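PDB 1XV5: DNA alpha-glucosyltransferase from Enterobacteria phage T4, which is a phage-encoded glycosyltransferase of the GT-B fold, built of two Rossmann-like domains. Local coordinates for residues R201-T206 against E283-S288; F290-S295 against I319-K324. All blocks are in the same frame, centred on the assembly; numbering follows the deposited sequence.

Contact 1 of 2, residues R201-T206 against E283-S288. With UDP (uridine-5'-diphosphate), chain C.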
loop_
_atom_site.group_PDB
_atom_site.type_symbol
_atom_site.label_atom_id
_atom_site.label_comp_id
_atom_site.label_asym_id
_atom_site.label_seq_id
_atom_site.Cartn_x
_atom_site.Cartn_y
_atom_site.Cartn_z
ATOM N N ARG A 201 -6.455 -4.629 16.550
ATOM C CA ARG A 201 -5.964 -5.328 15.369
ATOM C C ARG A 201 -5.001 -4.523 14.505
ATOM O O ARG A 201 -5.348 -3.473 13.965
ATOM C CB ARG A 201 -7.175 -5.786 14.545
ATOM C CG ARG A 201 -6.897 -6.783 13.416
ATOM C CD ARG A 201 -8.205 -7.144 12.700
ATOM N NE ARG A 201 -9.211 -7.679 13.622
ATOM C CZ ARG A 201 -9.307 -8.957 13.987
ATOM N NH1 ARG A 201 -8.464 -9.862 13.504
ATOM N NH2 ARG A 201 -10.231 -9.328 14.865
ATOM N N TRP A 202 -3.783 -5.040 14.387
ATOM C CA TRP A 202 -2.723 -4.435 13.588
ATOM C C TRP A 202 -2.701 -5.176 12.250
ATOM O O TRP A 202 -2.882 -6.394 12.221
ATOM C CB TRP A 202 -1.384 -4.644 14.304
ATOM C CG TRP A 202 -0.173 -4.082 13.613
ATOM C CD1 TRP A 202 0.431 -2.879 13.863
ATOM C CD2 TRP A 202 0.609 -4.719 12.591
ATOM N NE1 TRP A 202 1.543 -2.730 13.063
ATOM C CE2 TRP A 202 1.675 -3.846 12.274
ATOM C CE3 TRP A 202 0.514 -5.946 11.915
ATOM C CZ2 TRP A 202 2.639 -4.160 11.308
ATOM C CZ3 TRP A 202 1.476 -6.258 10.953
ATOM C CH2 TRP A 202 2.523 -5.367 10.660
ATOM N N ILE A 203 -2.497 -4.453 11.150
ATOM C CA ILE A 203 -2.416 -5.080 9.829
ATOM C C ILE A 203 -1.191 -4.574 9.069
ATOM O O ILE A 203 -0.818 -3.403 9.176
ATOM C CB ILE A 203 -3.678 -4.815 8.959
ATOM C CG1 ILE A 203 -3.995 -3.317 8.918
ATOM C CG2 ILE A 203 -4.857 -5.621 9.494
ATOM C CD1 ILE A 203 -5.072 -2.947 7.885
ATOM N N GLY A 204 -0.566 -5.469 8.308
ATOM C CA GLY A 204 0.610 -5.110 7.536
ATOM C C GLY A 204 1.346 -6.356 7.073
ATOM O O GLY A 204 0.721 -7.338 6.676
ATOM N N ARG A 205 2.677 -6.308 7.109
ATOM C CA ARG A 205 3.504 -7.449 6.723
ATOM C C ARG A 205 4.804 -7.396 7.508
ATOM O O ARG A 205 5.072 -6.415 8.199
ATOM C CB ARG A 205 3.766 -7.469 5.213
ATOM C CG ARG A 205 4.267 -6.178 4.610
ATOM C CD ARG A 205 4.199 -6.267 3.090
ATOM N NE ARG A 205 4.615 -5.028 2.443
ATOM C CZ ARG A 205 5.878 -4.633 2.320
ATOM N NH1 ARG A 205 6.157 -3.487 1.720
ATOM N NH2 ARG A 205 6.863 -5.390 2.786
ATOM N N THR A 206 5.616 -8.443 7.401
ATOM C CA THR A 206 6.840 -8.504 8.183
ATOM C C THR A 206 8.035 -7.697 7.687
ATOM O O THR A 206 9.018 -8.243 7.182
ATOM C CB THR A 206 7.262 -9.974 8.412
ATOM O OG1 THR A 206 6.117 -10.732 8.829
ATOM C CG2 THR A 206 8.322 -10.059 9.512
ATOM N N GLU A 283 -13.708 -7.344 7.109
ATOM C CA GLU A 283 -14.861 -7.768 7.895
ATOM C C GLU A 283 -14.453 -7.871 9.367
ATOM O O GLU A 283 -15.145 -7.356 10.250
ATOM C CB GLU A 283 -15.380 -9.116 7.378
ATOM C CG GLU A 283 -16.574 -9.694 8.124
ATOM C CD GLU A 283 -17.789 -8.775 8.137
ATOM O OE1 GLU A 283 -18.003 -8.034 7.155
ATOM O OE2 GLU A 283 -18.540 -8.810 9.132
ATOM N N ARG A 284 -13.322 -8.522 9.631
ATOM C CA ARG A 284 -12.842 -8.673 11.004
ATOM C C ARG A 284 -12.517 -7.319 11.630
ATOM O O ARG A 284 -12.840 -7.066 12.798
ATOM C CB ARG A 284 -11.584 -9.551 11.053
ATOM C CG ARG A 284 -11.823 -11.035 10.795
ATOM C CD ARG A 284 -10.545 -11.845 11.039
ATOM N NE ARG A 284 -9.505 -11.597 10.043
ATOM C CZ ARG A 284 -9.394 -12.254 8.891
ATOM N NH1 ARG A 284 -10.264 -13.207 8.580
ATOM N NH2 ARG A 284 -8.401 -11.971 8.056
ATOM N N MET A 285 -11.877 -6.456 10.848
ATOM C CA MET A 285 -11.487 -5.136 11.329
ATOM C C MET A 285 -12.692 -4.257 11.636
ATOM O O MET A 285 -12.673 -3.493 12.603
ATOM C CB MET A 285 -10.597 -4.441 10.297
ATOM C CG MET A 285 -10.002 -3.119 10.761
ATOM S SD MET A 285 -8.802 -3.306 12.106
ATOM C CE MET A 285 -7.352 -3.915 11.195
ATOM N N SER A 286 -13.742 -4.373 10.822
ATOM C CA SER A 286 -14.945 -3.568 11.017
ATOM C C SER A 286 -15.616 -3.875 12.352
ATOM O O SER A 286 -16.441 -3.093 12.834
ATOM C CB SER A 286 -15.944 -3.812 9.879
ATOM O OG SER A 286 -16.506 -5.113 9.972
ATOM N N LYS A 287 -15.270 -5.016 12.939
ATOM C CA LYS A 287 -15.842 -5.421 14.218
ATOM C C LYS A 287 -14.822 -5.334 15.346
ATOM O O LYS A 287 -15.065 -5.825 16.447
ATOM C CB LYS A 287 -16.400 -6.850 14.117
ATOM C CG LYS A 287 -17.618 -6.957 13.193
ATOM C CD LYS A 287 -18.135 -8.391 13.058
ATOM C CE LYS A 287 -17.158 -9.273 12.297
ATOM N NZ LYS A 287 -17.738 -10.612 11.978
ATOM N N SER A 288 -13.685 -4.702 15.061
ATOM C CA SER A 288 -12.615 -4.536 16.045
ATOM C C SER A 288 -12.615 -3.104 16.570
ATOM O O SER A 288 -12.760 -2.150 15.807
ATOM C CB SER A 288 -11.259 -4.848 15.413
ATOM O OG SER A 288 -11.221 -6.176 14.924
HETATM N N1 UDP C . -2.891 -7.069 2.188
HETATM C C2 UDP C . -3.697 -8.184 2.079
HETATM N N3 UDP C . -3.212 -9.309 2.697
HETATM C C4 UDP C . -2.030 -9.423 3.405
HETATM C C5 UDP C . -1.260 -8.220 3.481
HETATM C C6 UDP C . -1.705 -7.111 2.881
HETATM O O2 UDP C . -4.764 -8.173 1.488
HETATM O O4 UDP C . -1.727 -10.505 3.908
HETATM C "C1'" UDP C . -3.343 -5.839 1.528
HETATM C "C2'" UDP C . -3.546 -4.650 2.461
HETATM O "O2'" UDP C . -4.792 -4.728 3.120
HETATM C "C3'" UDP C . -3.435 -3.506 1.463
HETATM C "C4'" UDP C . -2.283 -3.980 0.578
HETATM O "O4'" UDP C . -2.335 -5.431 0.629
HETATM O "O3'" UDP C . -4.637 -3.428 0.696
HETATM C "C5'" UDP C . -0.907 -3.511 1.012
HETATM O "O5'" UDP C . -0.712 -2.160 0.613
HETATM P PA UDP C . -0.069 -1.059 1.572
HETATM O O1A UDP C . -0.047 0.189 0.781
HETATM O O2A UDP C . -0.787 -1.080 2.874
HETATM O O3A UDP C . 1.461 -1.564 1.861
HETATM P PB UDP C . 2.532 -2.390 0.937
HETATM O O1B UDP C . 3.879 -1.860 1.270
HETATM O O2B UDP C . 2.262 -3.835 1.110
HETATM O O3B UDP C . 2.177 -1.973 -0.554
#

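Contact 2 of 2, residues F290-S295 against I319-K324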
loop_
_atom_site.group_PDB
_atom_site.type_symbol
_atom_site.label_atom_id
_atom_site.label_comp_id
_atom_site.label_asym_id
_atom_site.label_seq_id
_atom_site.Cartn_x
_atom_site.Cartn_y
_atom_site.Cartn_z
ATOM N N PHE A 290 -10.182 -1.140 17.819
ATOM C CA PHE A 290 -9.112 -0.289 17.331
ATOM C C PHE A 290 -8.201 -0.976 16.333
ATOM O O PHE A 290 -7.789 -2.119 16.534
ATOM C CB PHE A 290 -8.305 0.238 18.524
ATOM C CG PHE A 290 -9.152 0.939 19.539
ATOM C CD1 PHE A 290 -9.840 0.217 20.513
ATOM C CD2 PHE A 290 -9.356 2.312 19.455
ATOM C CE1 PHE A 290 -10.730 0.856 21.381
ATOM C CE2 PHE A 290 -10.243 2.957 20.317
ATOM C CZ PHE A 290 -10.931 2.227 21.278
ATOM N N GLY A 291 -7.921 -0.264 15.244
ATOM C CA GLY A 291 -7.052 -0.771 14.199
ATOM C C GLY A 291 -5.733 -0.029 14.269
ATOM O O GLY A 291 -5.704 1.181 14.505
ATOM N N TYR A 292 -4.640 -0.749 14.046
ATOM C CA TYR A 292 -3.315 -0.160 14.120
ATOM C C TYR A 292 -2.530 -0.249 12.823
ATOM O O TYR A 292 -2.478 -1.294 12.182
ATOM C CB TYR A 292 -2.506 -0.846 15.221
ATOM C CG TYR A 292 -3.077 -0.670 16.607
ATOM C CD1 TYR A 292 -2.402 0.084 17.567
ATOM C CD2 TYR A 292 -4.293 -1.253 16.961
ATOM C CE1 TYR A 292 -2.925 0.254 18.851
ATOM C CE2 TYR A 292 -4.826 -1.091 18.241
ATOM C CZ TYR A 292 -4.135 -0.337 19.178
ATOM O OH TYR A 292 -4.657 -0.171 20.444
ATOM N N GLN A 293 -1.917 0.866 12.453
ATOM C CA GLN A 293 -1.086 0.940 11.260
ATOM C C GLN A 293 0.043 1.819 11.760
ATOM O O GLN A 293 -0.093 3.040 11.843
ATOM C CB GLN A 293 -1.848 1.608 10.116
ATOM C CG GLN A 293 -1.388 1.149 8.740
ATOM C CD GLN A 293 -0.054 1.743 8.334
ATOM O OE1 GLN A 293 0.705 2.233 9.168
ATOM N NE2 GLN A 293 0.240 1.694 7.043
ATOM N N LEU A 294 1.154 1.185 12.119
ATOM C CA LEU A 294 2.274 1.908 12.692
ATOM C C LEU A 294 3.486 2.119 11.796
ATOM O O LEU A 294 4.622 2.146 12.276
ATOM C CB LEU A 294 2.688 1.210 13.992
ATOM C CG LEU A 294 1.535 0.978 14.977
ATOM C CD1 LEU A 294 2.037 0.197 16.187
ATOM C CD2 LEU A 294 0.935 2.318 15.406
ATOM N N SER A 295 3.253 2.285 10.500
ATOM C CA SER A 295 4.360 2.522 9.582
ATOM C C SER A 295 5.084 3.795 10.009
ATOM O O SER A 295 4.460 4.801 10.360
ATOM C CB SER A 295 3.856 2.644 8.144
ATOM O OG SER A 295 3.474 1.368 7.662
ATOM N N ILE A 319 -11.510 2.522 14.784
ATOM C CA ILE A 319 -10.808 3.753 15.123
ATOM C C ILE A 319 -9.362 3.571 14.679
ATOM O O ILE A 319 -8.684 2.649 15.129
ATOM C CB ILE A 319 -10.826 4.026 16.638
ATOM C CG1 ILE A 319 -12.226 4.465 17.069
ATOM C CG2 ILE A 319 -9.789 5.097 16.986
ATOM C CD1 ILE A 319 -12.678 5.782 16.455
ATOM N N PRO A 320 -8.876 4.439 13.778
ATOM C CA PRO A 320 -7.493 4.311 13.311
ATOM C C PRO A 320 -6.459 4.787 14.317
ATOM O O PRO A 320 -6.580 5.875 14.883
ATOM C CB PRO A 320 -7.461 5.174 12.046
ATOM C CG PRO A 320 -8.894 5.268 11.622
ATOM C CD PRO A 320 -9.624 5.389 12.936
ATOM N N VAL A 321 -5.443 3.966 14.537
ATOM C CA VAL A 321 -4.356 4.331 15.427
ATOM C C VAL A 321 -3.131 4.318 14.514
ATOM O O VAL A 321 -2.690 3.252 14.082
ATOM C CB VAL A 321 -4.192 3.315 16.575
ATOM C CG1 VAL A 321 -3.011 3.714 17.456
ATOM C CG2 VAL A 321 -5.482 3.258 17.407
ATOM N N PHE A 322 -2.612 5.508 14.202
ATOM C CA PHE A 322 -1.457 5.661 13.311
ATOM C C PHE A 322 -0.211 6.157 14.047
ATOM O O PHE A 322 -0.304 6.743 15.124
ATOM C CB PHE A 322 -1.745 6.680 12.198
ATOM C CG PHE A 322 -2.859 6.300 11.248
ATOM C CD1 PHE A 322 -3.366 5.007 11.191
ATOM C CD2 PHE A 322 -3.366 7.257 10.364
ATOM C CE1 PHE A 322 -4.362 4.667 10.266
ATOM C CE2 PHE A 322 -4.357 6.932 9.437
ATOM C CZ PHE A 322 -4.858 5.633 9.387
ATOM N N TRP A 323 0.951 5.945 13.431
ATOM C CA TRP A 323 2.225 6.387 13.998
ATOM C C TRP A 323 2.273 7.914 13.943
ATOM O O TRP A 323 2.160 8.509 12.872
ATOM C CB TRP A 323 3.383 5.788 13.190
ATOM C CG TRP A 323 4.743 6.037 13.768
ATOM C CD1 TRP A 323 5.690 6.899 13.299
ATOM C CD2 TRP A 323 5.313 5.400 14.916
ATOM N NE1 TRP A 323 6.819 6.838 14.083
ATOM C CE2 TRP A 323 6.615 5.926 15.082
ATOM C CE3 TRP A 323 4.852 4.434 15.822
ATOM C CZ2 TRP A 323 7.463 5.517 16.119
ATOM C CZ3 TRP A 323 5.696 4.025 16.854
ATOM C CH2 TRP A 323 6.988 4.569 16.991
ATOM N N LYS A 324 2.443 8.544 15.102
ATOM C CA LYS A 324 2.479 10.003 15.189
ATOM C C LYS A 324 3.392 10.719 14.194
ATOM O O LYS A 324 2.938 11.604 13.462
ATOM C CB LYS A 324 2.855 10.426 16.613
ATOM C CG LYS A 324 2.775 11.930 16.855
ATOM C CD LYS A 324 3.193 12.282 18.277
ATOM C CE LYS A 324 2.996 13.765 18.557
ATOM N NZ LYS A 324 3.468 14.152 19.914
HETATM O O HOH W 1 1.483 4.990 10.560
#

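Contact 1 of 2, residues R201-T206 against E283-S288
Arg201, on the strand 199-203, stretches its side chain across the C-terminal end of the helix 278-286 and meets Ser288, Arg284 and Met285 there. Its NE donates to Ser288 OG over 2.8 Å, almost straight at 167° and with the oxygen lying in the guanidinium plane; NH2 adds a weak second bond to the same hydroxyl. Ser288 OG in turn donates to Arg284 O at 2.8 Å, coming from above the plane of that carbonyl, while Lys287 N reaches the same oxygen from the opposite face. The hydroxyl thus relays the strand arginine to the last turn of the helix. A bend at chi3 (-57°) turns the guanidinium so that Arg284 CB sits over the centre of one face, 3.8 Å from Arg201 CZ. The two guanidinium planes are inclined by 54°, and Arg201 NH1 comes within 4.0 Å of Arg284 NE. Glu233, from the neighbouring strand 229-233, makes salt bridges to both arginines and would offset their like charges. Met285, bent at chi2 and chi3, runs past Arg201 in the opposite direction and brings CE to 3.4 Å from Arg201 O. The same methyl presses on Ile203 CG2 at 3.5 Å, tighter than usual for two carbons, and Leu313 of the helix 308-316 touches both side chains. Beyond the strand the chain carries on to uridine-5'-diphosphate, where Arg205 NE donates to O2B and its NH1, at 2.8 Å, to O1B of the same terminal phosphate. A helix packed on a parallel strand whose C-terminal loop enters the nucleotide pocket is characteristic of the Rossmann-like domains of GT-B glycosyltransferases.

Contact 2 of 2, residues F290-S295 against I319-K324
A beta-alpha-beta unit joins the strand 288-293 through the helix 308-316 to the strand 319-323, and the contact is the parallel pairing of its two strands in a Rossmann-like sheet. The short strand segments approach to 4.8 Å with 25° between their directions. Gly291 lies between two bonds: its N donates to Ile319 O, and its O accepts from Val321 N at 2.8 Å. Gln293 N then takes up Val321 O over 3.0 Å, nearly along the C=O axis.

On one face of the sheet, Tyr292 and Val321 lie side by side and point the same way. Val321 CB stands over one face of the phenol ring, 4.1 Å from its centroid, in a CH-pi contact offset toward the rim, and CG1, anti to the backbone N (chi1 178°), reaches Tyr292 CD1. Phe290 and Ile319 also run alongside each other in a common direction, with Phe290 CD2 3.6 Å from Ile319 CB. The helix 354-365 covers both pairs, touching Phe290, Tyr292 and Ile319.

On the other face, Gln293 CB rests against Phe322 CD1, and the Phe322 ring meets His310 edge-to-face. Gln293 bends at chi2 (-75°), which brings OE1 back to accept from Ser295 N at 2.9 Å, while NE2 bonds to Thr309 and Glu307; the amide is thereby fixed at both ends, close to the bound nucleotide.

Toward the C-terminal ends the backbones stay close but the ladder of bonds weakens. The bond from Trp323 N to Gln293 O is weak, and a water adds to it: it accepts from Trp323 N and lies 2.8 Å from Gln293 O and near Ser295 O. Ser295 O, which also bonds to Thr326, approaches Trp323 CB to 3.2 Å.

How the contacts relate
Contacts 1 and 2 follow one another along the chain, their centres about 10 Å apart, and share one parallel sheet in which the strands 199-203 and 288-293 are neighbours. Backbone bonds probably join them directly: Arg201 O lies 2.8 Å from Tyr292 N, and Arg201 N is equally close to Phe290 O. Met285 SD also packs on Gly291 CA at 3.7 Å, so a helix residue of contact 1 rests on the backbone of a paired glycine of contact 2. Both contacts run toward uridine-5'-diphosphate: contact 1 supplies Gly204 and Arg205 to its pocket, while in contact 2 the Gln293 side chain comes to about 5 Å from the ligand.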